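Hypothetical protein PH0495 (Pyrococcus horikoshii, PDB 1X3L) catalyses the ATP-dependent phosphorylation of D-glycerate to 2-phosphoglycerate, and can also use other nucleotides or pyrophosphate as phosphate donor. Local coordinates at residues 52-57 / 110-115; 56-61 / 82-87; 62-67 / 126-131; 76-81 / 89-94; 96-101 / 133-138. All coordinates share one frame; numbering follows the deposited sequence.

Contact 1: 52-57 / 110-115; sequences YVIALG and KEALSI
Tyr52 and Ile54, on one face of strand 51-56, meet Ala112 and Ile115 of helix 103-118 in a helix-on-sheet layer of an alpha/beta fold with a parallel sheet of strand order 3-2-1-4-5-6. The axes of strand 52-56 and helix 110-115 run nearly antiparallel, at 159°, and come within 9.1 Å. This is the spacing of a helix lying along its sheet, and the helix belongs to the crossover that returns the chain from edge strand 92-96 to strand 124-129, next to 51-56. Ile115 is the pivot. Its CG2 branch comes obliquely to the Tyr52 ring, 3.8 Å from Tyr52 CD1, and lies almost as near to the CB and CG of that tyrosine. The same methyl looks along the strand to Ile54, 4.3 Å from Ile54 CG1, so one branch bridges two residues that project from the same face. Ile54 divides its own contact. CG1 stands anti to the carbonyl carbon (chi1 -66°) and the chain continues extended, which carries the terminal methyl outward to the helix backbone, while CG2 lies against the alanine: Ile54 CG2 to Ala112 CB is 3.8 Å. The small Ala112 lets the strand come close, with the CA atoms of Ile54 and Ala112 6.2 Å apart. Val53 turns its side chain to the other face, against Leu128. Phe137 touches Ala112 and Val77 touches Ile115, extending the apolar layer. At its far end, Ile54 CD1 rests 3.7 Å from Ala112 O.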
# COMPACT_ATOMS: atom_id res chain seq x y z
N TYR A 52 -2.21 -24.53 2.38
CA TYR A 52 -2.09 -24.13 0.99
C TYR A 52 -1.80 -22.63 0.92
O TYR A 52 -2.09 -21.89 1.86
CB TYR A 52 -3.38 -24.45 0.24
CG TYR A 52 -3.62 -25.93 0.03
CD1 TYR A 52 -2.95 -26.62 -0.99
CD2 TYR A 52 -4.48 -26.65 0.86
CE1 TYR A 52 -3.14 -27.99 -1.18
CE2 TYR A 52 -4.67 -28.02 0.68
CZ TYR A 52 -4.00 -28.69 -0.34
OH TYR A 52 -4.17 -30.04 -0.52
N VAL A 53 -1.25 -22.19 -0.20
CA VAL A 53 -0.94 -20.77 -0.37
C VAL A 53 -1.38 -20.23 -1.71
O VAL A 53 -1.08 -20.81 -2.76
CB VAL A 53 0.58 -20.50 -0.23
CG1 VAL A 53 0.88 -19.05 -0.63
CG2 VAL A 53 1.04 -20.75 1.19
N ILE A 54 -2.10 -19.12 -1.68
CA ILE A 54 -2.54 -18.44 -2.89
C ILE A 54 -2.09 -16.99 -2.74
O ILE A 54 -2.65 -16.24 -1.93
CB ILE A 54 -4.07 -18.49 -3.06
CG1 ILE A 54 -4.52 -19.94 -3.29
CG2 ILE A 54 -4.49 -17.60 -4.23
CD1 ILE A 54 -6.03 -20.11 -3.36
N ALA A 55 -1.07 -16.61 -3.50
CA ALA A 55 -0.52 -15.26 -3.44
C ALA A 55 -0.74 -14.49 -4.73
O ALA A 55 -0.59 -15.05 -5.83
CB ALA A 55 0.96 -15.32 -3.11
N LEU A 56 -1.08 -13.22 -4.60
CA LEU A 56 -1.32 -12.35 -5.75
C LEU A 56 -0.87 -10.92 -5.45
O LEU A 56 -1.24 -10.34 -4.43
CB LEU A 56 -2.80 -12.36 -6.12
CG LEU A 56 -3.76 -12.15 -4.94
CD1 LEU A 56 -4.80 -11.09 -5.28
CD2 LEU A 56 -4.42 -13.48 -4.58
N GLY A 57 -0.09 -10.36 -6.37
CA GLY A 57 0.40 -9.01 -6.19
C GLY A 57 1.88 -8.95 -6.48
O GLY A 57 2.51 -9.98 -6.72
N LYS A 110 -7.16 -19.32 -12.45
CA LYS A 110 -7.60 -20.70 -12.63
C LYS A 110 -6.79 -21.62 -11.73
O LYS A 110 -7.34 -22.56 -11.15
CB LYS A 110 -7.44 -21.14 -14.09
CG LYS A 110 -8.44 -20.52 -15.04
CD LYS A 110 -8.22 -21.05 -16.45
CE LYS A 110 -9.27 -20.54 -17.41
NZ LYS A 110 -10.63 -21.04 -17.04
N GLU A 111 -5.50 -21.36 -11.62
CA GLU A 111 -4.62 -22.15 -10.77
C GLU A 111 -5.09 -22.04 -9.32
O GLU A 111 -5.08 -23.02 -8.58
CB GLU A 111 -3.18 -21.66 -10.87
CG GLU A 111 -2.47 -22.07 -12.15
CD GLU A 111 -2.08 -23.54 -12.15
OE1 GLU A 111 -2.97 -24.40 -11.98
OE2 GLU A 111 -0.88 -23.83 -12.33
N ALA A 112 -5.49 -20.84 -8.92
CA ALA A 112 -5.96 -20.61 -7.56
C ALA A 112 -7.26 -21.36 -7.28
O ALA A 112 -7.43 -21.95 -6.22
CB ALA A 112 -6.16 -19.12 -7.31
N LEU A 113 -8.19 -21.35 -8.24
CA LEU A 113 -9.46 -22.06 -8.05
C LEU A 113 -9.20 -23.56 -7.92
O LEU A 113 -9.85 -24.24 -7.13
CB LEU A 113 -10.41 -21.80 -9.23
CG LEU A 113 -10.75 -20.36 -9.61
CD1 LEU A 113 -12.07 -20.37 -10.37
CD2 LEU A 113 -10.86 -19.48 -8.38
N SER A 114 -8.26 -24.05 -8.71
CA SER A 114 -7.90 -25.46 -8.68
C SER A 114 -7.46 -25.85 -7.27
O SER A 114 -7.86 -26.89 -6.74
CB SER A 114 -6.77 -25.74 -9.67
OG SER A 114 -6.26 -27.04 -9.51
N ILE A 115 -6.64 -25.00 -6.67
CA ILE A 115 -6.14 -25.23 -5.32
C ILE A 115 -7.27 -25.21 -4.29
O ILE A 115 -7.29 -26.03 -3.37
CB ILE A 115 -5.08 -24.17 -4.94
CG1 ILE A 115 -3.84 -24.36 -5.82
CG2 ILE A 115 -4.73 -24.28 -3.46
CD1 ILE A 115 -2.82 -23.26 -5.68

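Contact 2: 56-61 / 82-87; sequences LGKAAC and YGYGKE
Cys61 and Lys86 bring their CA atoms to 6.5 Å, and Lys58 and Tyr84 theirs to 7.1 Å, where the type I turn from Gly57 to Ala60, leading into helix 60-70, passes the irregular loop 82-87. Tyr84 presents the edge of its ring to the turn: Lys58 O lies near the ring plane, 3.4 Å from Tyr84 CD2. Next to it, Lys58 CB is 4.0 Å from Tyr84 CE2. Beyond CG the Lys58 chain runs extended and its end leads away from the loop, as suits a residue that, by similarity, binds the substrate. Lys86 approaches Cys61 differently. A bend at its third torsion (chi3 -67°) folds the aliphatic chain back, and Lys86 CE packs 4.0 Å from Cys61 CB; its NZ makes a long, weak ion pair with Glu62. Glu95 takes the backbone N-H of Gly83 and, weakly, that of Gly85. The turn itself joins strand 51-56 to helix 60-70, with Thr80 of strand 75-81 bonded to Gly57 O, while loop 82-87 links strand 75-81 to edge strand 92-96, whose Val93 touches Cys61.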
# COMPACT_ATOMS: atom_id res chain seq x y z
N LEU A 56 -1.08 -13.22 -4.60
CA LEU A 56 -1.32 -12.35 -5.75
C LEU A 56 -0.87 -10.92 -5.45
O LEU A 56 -1.24 -10.34 -4.43
CB LEU A 56 -2.80 -12.36 -6.12
CG LEU A 56 -3.76 -12.15 -4.94
CD1 LEU A 56 -4.80 -11.09 -5.28
CD2 LEU A 56 -4.42 -13.48 -4.58
N GLY A 57 -0.09 -10.36 -6.37
CA GLY A 57 0.40 -9.01 -6.19
C GLY A 57 1.88 -8.95 -6.48
O GLY A 57 2.51 -9.98 -6.72
N LYS A 58 2.43 -7.75 -6.44
CA LYS A 58 3.85 -7.55 -6.71
C LYS A 58 4.78 -8.22 -5.69
O LYS A 58 5.93 -8.50 -6.00
CB LYS A 58 4.14 -6.05 -6.78
CG LYS A 58 3.44 -5.35 -7.93
CD LYS A 58 3.66 -3.85 -7.89
CE LYS A 58 2.91 -3.14 -9.00
NZ LYS A 58 3.02 -1.66 -8.89
N ALA A 59 4.28 -8.48 -4.48
CA ALA A 59 5.09 -9.12 -3.45
C ALA A 59 4.66 -10.56 -3.18
O ALA A 59 5.00 -11.14 -2.15
CB ALA A 59 5.03 -8.31 -2.16
N ALA A 60 3.90 -11.13 -4.11
CA ALA A 60 3.41 -12.50 -3.97
C ALA A 60 4.50 -13.50 -3.58
O ALA A 60 4.33 -14.27 -2.63
CB ALA A 60 2.73 -12.94 -5.26
N CYS A 61 5.61 -13.49 -4.31
CA CYS A 61 6.70 -14.42 -4.03
C CYS A 61 7.38 -14.16 -2.69
O CYS A 61 7.69 -15.10 -1.96
CB CYS A 61 7.75 -14.37 -5.15
SG CYS A 61 7.16 -15.06 -6.71
N TYR A 82 5.77 -9.55 -14.40
CA TYR A 82 6.86 -10.09 -15.20
C TYR A 82 8.18 -9.55 -14.65
O TYR A 82 8.32 -8.34 -14.47
CB TYR A 82 6.69 -9.69 -16.67
CG TYR A 82 5.50 -10.34 -17.34
CD1 TYR A 82 5.44 -11.72 -17.51
CD2 TYR A 82 4.42 -9.57 -17.77
CE1 TYR A 82 4.33 -12.33 -18.10
CE2 TYR A 82 3.30 -10.17 -18.36
CZ TYR A 82 3.27 -11.54 -18.52
OH TYR A 82 2.16 -12.14 -19.09
N GLY A 83 9.12 -10.44 -14.38
CA GLY A 83 10.41 -10.03 -13.85
C GLY A 83 10.51 -10.21 -12.35
O GLY A 83 11.61 -10.36 -11.81
N TYR A 84 9.37 -10.22 -11.66
CA TYR A 84 9.34 -10.39 -10.21
C TYR A 84 9.58 -11.84 -9.80
O TYR A 84 9.67 -12.15 -8.62
CB TYR A 84 8.05 -9.79 -9.65
CG TYR A 84 7.96 -8.29 -9.79
CD1 TYR A 84 8.14 -7.67 -11.03
CD2 TYR A 84 7.68 -7.48 -8.69
CE1 TYR A 84 8.06 -6.29 -11.17
CE2 TYR A 84 7.60 -6.09 -8.82
CZ TYR A 84 7.79 -5.50 -10.06
OH TYR A 84 7.71 -4.13 -10.19
N GLY A 85 9.69 -12.71 -10.80
CA GLY A 85 9.91 -14.13 -10.59
C GLY A 85 10.22 -14.67 -9.21
O GLY A 85 9.33 -14.79 -8.37
N LYS A 86 11.48 -15.02 -8.97
CA LYS A 86 11.90 -15.58 -7.68
C LYS A 86 11.21 -16.91 -7.38
O LYS A 86 10.05 -16.95 -6.97
CB LYS A 86 11.61 -14.59 -6.54
CG LYS A 86 12.49 -13.34 -6.57
CD LYS A 86 12.06 -12.31 -5.53
CE LYS A 86 10.69 -11.72 -5.85
NZ LYS A 86 10.29 -10.65 -4.90
N GLU A 87 11.95 -18.00 -7.58
CA GLU A 87 11.45 -19.35 -7.36
C GLU A 87 11.10 -19.70 -5.92
O GLU A 87 11.65 -19.13 -4.98
CB GLU A 87 12.49 -20.36 -7.88
CG GLU A 87 13.88 -20.15 -7.29
CD GLU A 87 14.91 -21.11 -7.86
OE1 GLU A 87 14.79 -22.34 -7.62
OE2 GLU A 87 15.85 -20.65 -8.54

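Contact 3: 62-67 / 126-131; sequences EMARAI and FILISG
Leu128 drives its CD1 methyl into the backbone of helix 60-70, 3.5 Å from Met63 C and equally near to Ala64 N, and this is the tight part of the contact. The methyl also lies 3.7 Å from Met63 CB. Met63 and Leu128 lie alongside with their ends pointing opposite ways; a bend at chi3 (81°) brings Met63 CE to 3.9 Å from Leu128 CB. One turn on, Ile67 puts a methyl over a face of the Phe126 ring in a CH-pi contact: Ile67 CD1 is 3.9 Å from the centroid of Phe126 and only 14° off the ring normal. Toward the C-terminal end of the strand the packing slackens, with Met63 SD 4.2 Å from Ser130 CB; the Ser130 hydroxyl is engaged by Ala59 N. With an alanine at Met63 the thioether arm is gone, which would probably open a gap over Leu128 CB and beside Ser130 CB. The outer side of the helix is polar and partly exposed. There Arg65 grips Glu62 side-on, Arg65 NH2 to Glu62 OE1 at 2.7 Å and Arg65 NE to Glu62 OE2 at 3.0 Å, both oxygens close to the guanidinium plane, while Tyr24 forms a cation-pi pair with the arginine. Helix and strand thus meet almost wholly through apolar side chains, with no polar bond between them, as in the layers of an alpha/beta fold: charge stays on the far side, and the hold across the interface rests on shape and burial.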
# COMPACT_ATOMS: atom_id res chain seq x y z
N GLU A 62 7.61 -12.90 -2.37
CA GLU A 62 8.25 -12.59 -1.09
C GLU A 62 7.35 -13.01 0.08
O GLU A 62 7.83 -13.60 1.04
CB GLU A 62 8.59 -11.10 -1.00
CG GLU A 62 9.89 -10.75 -1.72
CD GLU A 62 11.11 -11.40 -1.06
OE1 GLU A 62 11.54 -10.93 0.02
OE2 GLU A 62 11.62 -12.40 -1.61
N MET A 63 6.06 -12.73 -0.02
CA MET A 63 5.14 -13.12 1.05
C MET A 63 5.05 -14.64 1.15
O MET A 63 5.08 -15.20 2.25
CB MET A 63 3.76 -12.51 0.81
CG MET A 63 3.73 -10.99 1.02
SD MET A 63 2.20 -10.19 0.53
CE MET A 63 1.16 -10.53 1.98
N ALA A 64 4.97 -15.30 0.00
CA ALA A 64 4.90 -16.76 -0.05
C ALA A 64 6.14 -17.40 0.56
O ALA A 64 6.05 -18.41 1.26
CB ALA A 64 4.74 -17.22 -1.50
N ARG A 65 7.30 -16.81 0.29
CA ARG A 65 8.56 -17.32 0.81
C ARG A 65 8.56 -17.32 2.34
O ARG A 65 9.07 -18.25 2.97
CB ARG A 65 9.72 -16.47 0.28
CG ARG A 65 11.11 -17.00 0.61
CD ARG A 65 12.17 -16.30 -0.24
NE ARG A 65 12.26 -14.86 0.02
CZ ARG A 65 12.89 -14.32 1.05
NH1 ARG A 65 13.51 -15.09 1.95
NH2 ARG A 65 12.91 -13.00 1.20
N ALA A 66 7.96 -16.29 2.94
CA ALA A 66 7.89 -16.20 4.40
C ALA A 66 7.06 -17.34 4.97
O ALA A 66 7.42 -17.96 5.97
CB ALA A 66 7.29 -14.85 4.81
N ILE A 67 5.93 -17.63 4.33
CA ILE A 67 5.07 -18.71 4.79
C ILE A 67 5.78 -20.06 4.72
O ILE A 67 5.69 -20.87 5.65
CB ILE A 67 3.76 -18.77 3.98
CG1 ILE A 67 2.94 -17.50 4.23
CG2 ILE A 67 2.95 -20.00 4.35
CD1 ILE A 67 2.49 -17.33 5.67
N PHE A 126 -3.82 -19.86 3.01
CA PHE A 126 -3.30 -18.50 3.15
C PHE A 126 -3.54 -17.74 1.85
O PHE A 126 -3.22 -18.23 0.77
CB PHE A 126 -1.79 -18.53 3.42
CG PHE A 126 -1.42 -18.70 4.86
CD1 PHE A 126 -1.41 -17.61 5.72
CD2 PHE A 126 -1.08 -19.95 5.36
CE1 PHE A 126 -1.07 -17.77 7.06
CE2 PHE A 126 -0.73 -20.12 6.69
CZ PHE A 126 -0.73 -19.03 7.55
N ILE A 127 -4.13 -16.55 1.96
CA ILE A 127 -4.36 -15.71 0.79
C ILE A 127 -3.45 -14.51 1.03
O ILE A 127 -3.67 -13.75 1.97
CB ILE A 127 -5.83 -15.23 0.71
CG1 ILE A 127 -6.77 -16.44 0.72
CG2 ILE A 127 -6.04 -14.42 -0.57
CD1 ILE A 127 -6.65 -17.34 -0.50
N LEU A 128 -2.42 -14.37 0.21
CA LEU A 128 -1.45 -13.28 0.36
C LEU A 128 -1.69 -12.21 -0.70
O LEU A 128 -1.49 -12.43 -1.89
CB LEU A 128 -0.03 -13.86 0.26
CG LEU A 128 0.22 -15.10 1.14
CD1 LEU A 128 1.68 -15.56 1.01
CD2 LEU A 128 -0.09 -14.78 2.60
N ILE A 129 -2.12 -11.03 -0.25
CA ILE A 129 -2.45 -9.95 -1.15
C ILE A 129 -1.55 -8.71 -1.07
O ILE A 129 -1.25 -8.21 0.02
CB ILE A 129 -3.92 -9.51 -0.93
CG1 ILE A 129 -4.83 -10.74 -0.95
CG2 ILE A 129 -4.34 -8.52 -2.02
CD1 ILE A 129 -6.30 -10.43 -0.62
N SER A 130 -1.13 -8.22 -2.23
CA SER A 130 -0.30 -7.03 -2.33
C SER A 130 -0.72 -6.22 -3.55
O SER A 130 -1.68 -6.58 -4.23
CB SER A 130 1.19 -7.40 -2.40
OG SER A 130 1.44 -8.38 -3.39
N GLY A 131 -0.01 -5.13 -3.82
CA GLY A 131 -0.35 -4.27 -4.94
C GLY A 131 -0.35 -4.92 -6.31
O GLY A 131 0.45 -5.80 -6.59

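Contact 4: 76-81 / 89-94; sequences GVAVTK and KRIKVI
Val77 and Ile94 meet at the apolar centre of one face, Val77 CG2 lying 3.9 Å from Ile94 CD1, with the two side chains set at a slant. Glu111 of helix 103-118 touches Val77, Ile94 and Lys92 on this face. On the opposite face Ala78 CB is 4.0 Å from Ile91 CG2. Ile91 CG2 also reaches over the strand to 3.5 Å from Val77 N. Ala64 of helix 60-70 packs on Ile91. Strands 75-81 and 92-96 are the edge pair of the six-stranded parallel sheet, 92-96 outermost, sandwiched between these helices. Their backbones interlock in parallel fashion. Lys92 N donates to Gly76 O (3.1 Å), and Lys92 O accepts from Ala78 N (2.8 Å); two residues on, Ile94 N gives to Ala78 O and Ile94 O takes Thr80 N, each 2.9 Å. Val79 CA adds a CA-H...O contact to Ile94 O at 3.2 Å. Farther out, Lys92, on the Val77 and Ile94 face, is extended up to CE and its end leads away from strand 75-81. At the start of segment 89-94 the Glu68 carboxylate receives two backbone N-H groups, Lys89 on one oxygen and Arg90 on the other.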
# COMPACT_ATOMS: atom_id res chain seq x y z
N GLY A 76 0.48 -24.60 -3.74
CA GLY A 76 -0.05 -23.25 -3.89
C GLY A 76 0.41 -22.58 -5.17
O GLY A 76 1.07 -23.20 -6.01
N VAL A 77 0.06 -21.32 -5.32
CA VAL A 77 0.44 -20.55 -6.50
C VAL A 77 0.69 -19.09 -6.12
O VAL A 77 0.03 -18.54 -5.24
CB VAL A 77 -0.64 -20.60 -7.60
CG1 VAL A 77 -1.90 -19.87 -7.14
CG2 VAL A 77 -0.11 -19.98 -8.88
N ALA A 78 1.67 -18.48 -6.78
CA ALA A 78 2.02 -17.09 -6.55
C ALA A 78 1.98 -16.39 -7.90
O ALA A 78 2.73 -16.74 -8.81
CB ALA A 78 3.41 -17.00 -5.94
N VAL A 79 1.09 -15.41 -8.03
CA VAL A 79 0.94 -14.66 -9.27
C VAL A 79 1.52 -13.26 -9.09
O VAL A 79 1.04 -12.49 -8.26
CB VAL A 79 -0.54 -14.56 -9.68
CG1 VAL A 79 -0.66 -14.04 -11.10
CG2 VAL A 79 -1.21 -15.92 -9.54
N THR A 80 2.54 -12.94 -9.88
CA THR A 80 3.19 -11.64 -9.77
C THR A 80 3.55 -11.06 -11.15
O THR A 80 3.33 -11.70 -12.17
CB THR A 80 4.47 -11.74 -8.91
OG1 THR A 80 4.98 -10.43 -8.63
CG2 THR A 80 5.55 -12.55 -9.63
N LYS A 81 4.09 -9.85 -11.15
CA LYS A 81 4.47 -9.17 -12.39
C LYS A 81 5.65 -9.83 -13.10
O LYS A 81 6.43 -10.57 -12.50
CB LYS A 81 4.82 -7.71 -12.11
CG LYS A 81 3.64 -6.83 -11.77
CD LYS A 81 4.08 -5.40 -11.48
CE LYS A 81 4.81 -4.78 -12.67
NZ LYS A 81 3.95 -4.68 -13.89
N LYS A 89 9.86 -23.09 -3.08
CA LYS A 89 10.04 -24.51 -2.81
C LYS A 89 8.86 -25.40 -3.19
O LYS A 89 9.04 -26.41 -3.87
CB LYS A 89 10.39 -24.71 -1.34
CG LYS A 89 11.73 -24.10 -0.96
CD LYS A 89 11.97 -24.12 0.54
CE LYS A 89 13.29 -23.43 0.87
NZ LYS A 89 13.53 -23.33 2.34
N ARG A 90 7.65 -25.03 -2.77
CA ARG A 90 6.49 -25.85 -3.09
C ARG A 90 5.34 -25.04 -3.68
O ARG A 90 4.23 -25.55 -3.83
CB ARG A 90 6.00 -26.58 -1.84
CG ARG A 90 7.07 -27.44 -1.19
CD ARG A 90 6.43 -28.61 -0.48
NE ARG A 90 5.64 -29.41 -1.41
CZ ARG A 90 4.92 -30.47 -1.08
NH1 ARG A 90 4.88 -30.87 0.19
NH2 ARG A 90 4.23 -31.12 -2.00
N ILE A 91 5.61 -23.80 -4.04
CA ILE A 91 4.59 -22.93 -4.61
C ILE A 91 4.95 -22.58 -6.05
O ILE A 91 6.03 -22.07 -6.33
CB ILE A 91 4.44 -21.64 -3.78
CG1 ILE A 91 4.06 -22.00 -2.35
CG2 ILE A 91 3.39 -20.74 -4.40
CD1 ILE A 91 4.07 -20.83 -1.39
N LYS A 92 4.02 -22.87 -6.96
CA LYS A 92 4.22 -22.59 -8.38
C LYS A 92 4.16 -21.09 -8.60
O LYS A 92 3.33 -20.40 -8.02
CB LYS A 92 3.13 -23.29 -9.19
CG LYS A 92 3.24 -23.09 -10.70
CD LYS A 92 2.03 -23.71 -11.41
CE LYS A 92 2.16 -23.62 -12.92
NZ LYS A 92 3.27 -24.47 -13.44
N VAL A 93 5.05 -20.59 -9.46
CA VAL A 93 5.09 -19.16 -9.75
C VAL A 93 4.65 -18.82 -11.16
O VAL A 93 5.09 -19.44 -12.14
CB VAL A 93 6.51 -18.59 -9.53
CG1 VAL A 93 6.55 -17.13 -9.96
CG2 VAL A 93 6.91 -18.73 -8.07
N ILE A 94 3.77 -17.83 -11.27
CA ILE A 94 3.26 -17.37 -12.55
C ILE A 94 3.38 -15.86 -12.65
O ILE A 94 2.96 -15.14 -11.74
CB ILE A 94 1.78 -17.75 -12.73
CG1 ILE A 94 1.63 -19.27 -12.73
CG2 ILE A 94 1.24 -17.16 -14.03
CD1 ILE A 94 0.19 -19.74 -12.80

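Contact 5: 96-101 / 133-138; sequences AGHPIP and GSALFE. With SO4 (sulfate ion), chain B.
Leu136, on the short helix 133-136, reaches into the curve of loop 96-101. From its CB the chain leaves with CG anti to the carbonyl carbon (chi1 -65°), and Leu136 CG comes to 3.9 Å from His98 CB. The CD2 branch goes deepest, among backbone carbonyls: Leu136 CD2 is 3.2 Å from Ala96 O and 3.4 Å from Gly97 O, with His98 CB 3.7 Å from the same methyl. The other tip, CD1, points out of the loop toward Gly57, in the turn after strand 51-56. Cutting Leu136 back to an alanine removes CG and both methyls, which would probably open a gap between His98 CB and the carbonyls of Ala96 and Gly97. Ala135 fits the other half of the loop. Its CB lies 3.3 Å from the O of Pro99, which follows a cis peptide, and Ala135 O is 3.2 Å from Pro101 CB and bonded to the Ser105 hydroxyl. His98, its CG anti to the backbone N (chi1 178°), sets its ring obliquely to Ala135 and close to Lys58, the likely substrate-binding lysine; Lys81 holds His98 ND1 weakly. On the side of the helix start, Ser134 N donates to O3 of a sulfate ion at 2.9 Å, an almost straight bond, and Gly132 N and Ala206 N bind the same ion. Backbone N-H groups gathered around an anion at a glycine-rich helix N terminus are typical of phosphate-binding sites, consistent with a kinase active site although the sulfate is probably from the crystallisation liquor.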
# COMPACT_ATOMS: atom_id res chain seq x y z
N ALA A 96 2.24 -12.49 -14.53
CA ALA A 96 1.13 -12.06 -15.37
C ALA A 96 1.14 -10.58 -15.71
O ALA A 96 2.00 -9.83 -15.25
CB ALA A 96 -0.19 -12.42 -14.70
N GLY A 97 0.17 -10.16 -16.51
CA GLY A 97 0.08 -8.77 -16.93
C GLY A 97 -0.37 -7.77 -15.88
O GLY A 97 -1.20 -8.07 -15.01
N HIS A 98 0.19 -6.57 -15.98
CA HIS A 98 -0.12 -5.45 -15.09
C HIS A 98 0.52 -4.20 -15.70
O HIS A 98 1.66 -4.24 -16.15
CB HIS A 98 0.45 -5.70 -13.69
CG HIS A 98 0.21 -4.58 -12.74
ND1 HIS A 98 0.98 -3.43 -12.73
CD2 HIS A 98 -0.74 -4.39 -11.79
CE1 HIS A 98 0.52 -2.59 -11.82
NE2 HIS A 98 -0.53 -3.15 -11.24
N PRO A 99 -0.20 -3.07 -15.69
CA PRO A 99 -1.55 -2.82 -15.17
C PRO A 99 -2.70 -3.39 -16.01
O PRO A 99 -3.87 -3.26 -15.63
CB PRO A 99 -1.61 -1.31 -15.09
CG PRO A 99 -0.85 -0.91 -16.31
CD PRO A 99 0.36 -1.83 -16.26
N ILE A 100 -2.39 -4.01 -17.14
CA ILE A 100 -3.43 -4.59 -17.98
C ILE A 100 -3.34 -6.10 -17.92
O ILE A 100 -2.29 -6.68 -18.20
CB ILE A 100 -3.29 -4.14 -19.45
CG1 ILE A 100 -3.38 -2.61 -19.53
CG2 ILE A 100 -4.38 -4.78 -20.30
CD1 ILE A 100 -3.22 -2.07 -20.93
N PRO A 101 -4.44 -6.76 -17.54
CA PRO A 101 -4.47 -8.22 -17.43
C PRO A 101 -4.28 -8.93 -18.77
O PRO A 101 -4.69 -8.42 -19.82
CB PRO A 101 -5.84 -8.49 -16.83
CG PRO A 101 -6.68 -7.40 -17.44
CD PRO A 101 -5.78 -6.19 -17.31
N GLY A 133 -2.80 -6.71 -7.59
CA GLY A 133 -3.63 -7.90 -7.64
C GLY A 133 -4.82 -7.89 -8.58
O GLY A 133 -5.27 -8.95 -9.01
N SER A 134 -5.35 -6.71 -8.90
CA SER A 134 -6.51 -6.63 -9.79
C SER A 134 -6.24 -7.11 -11.21
O SER A 134 -7.03 -7.86 -11.78
CB SER A 134 -7.07 -5.21 -9.83
OG SER A 134 -7.69 -4.86 -8.61
N ALA A 135 -5.12 -6.66 -11.78
CA ALA A 135 -4.76 -7.04 -13.14
C ALA A 135 -4.02 -8.38 -13.20
O ALA A 135 -4.22 -9.17 -14.12
CB ALA A 135 -3.89 -5.94 -13.77
N LEU A 136 -3.18 -8.62 -12.20
CA LEU A 136 -2.40 -9.85 -12.13
C LEU A 136 -3.23 -11.10 -11.82
O LEU A 136 -2.84 -12.21 -12.18
CB LEU A 136 -1.33 -9.73 -11.05
CG LEU A 136 -0.21 -8.71 -11.25
CD1 LEU A 136 0.59 -8.59 -9.95
CD2 LEU A 136 0.68 -9.14 -12.41
N PHE A 137 -4.36 -10.90 -11.15
CA PHE A 137 -5.20 -12.01 -10.74
C PHE A 137 -6.64 -11.76 -11.15
O PHE A 137 -7.39 -11.08 -10.45
CB PHE A 137 -5.11 -12.15 -9.22
CG PHE A 137 -5.66 -13.43 -8.68
CD1 PHE A 137 -4.92 -14.60 -8.76
CD2 PHE A 137 -6.89 -13.45 -8.04
CE1 PHE A 137 -5.40 -15.78 -8.20
CE2 PHE A 137 -7.38 -14.63 -7.48
CZ PHE A 137 -6.64 -15.79 -7.55
N GLU A 138 -7.04 -12.31 -12.30
CA GLU A 138 -8.39 -12.10 -12.79
C GLU A 138 -8.94 -13.25 -13.62
O GLU A 138 -8.21 -13.92 -14.35
CB GLU A 138 -8.46 -10.80 -13.60
CG GLU A 138 -9.83 -10.51 -14.21
CD GLU A 138 -10.96 -10.57 -13.20
OE1 GLU A 138 -10.92 -9.81 -12.21
OE2 GLU A 138 -11.90 -11.37 -13.39
S SO4 B . -4.68 -2.82 -7.24
O1 SO4 B . -5.91 -2.91 -6.44
O2 SO4 B . -4.73 -1.58 -8.05
O3 SO4 B . -4.55 -3.98 -8.13
O4 SO4 B . -3.51 -2.77 -6.35

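How the contacts relate
Followed from the N terminus, the chain leaves strand 51-56, turns into helix 60-70 and returns through strand 75-81; contact 2 then closes the first loop, at 82-87. Contact 4 opens before that closure and crosses it, pairing strands 75-81 and 92-96. Contact 1 closes at 110-115 and encloses contact 4, fixing helix 103-118 on the sheet. Contact 3 comes next, at 126-131; it crosses contacts 1 and 2, surrounds contact 4 and lays helix 60-70 on the opposite face. Contact 5 begins after contacts 2 and 4 have closed, crosses contacts 1 and 3, and ties loop 96-101 to helix 133-136 at the C-terminal end of the strands, near Lys58.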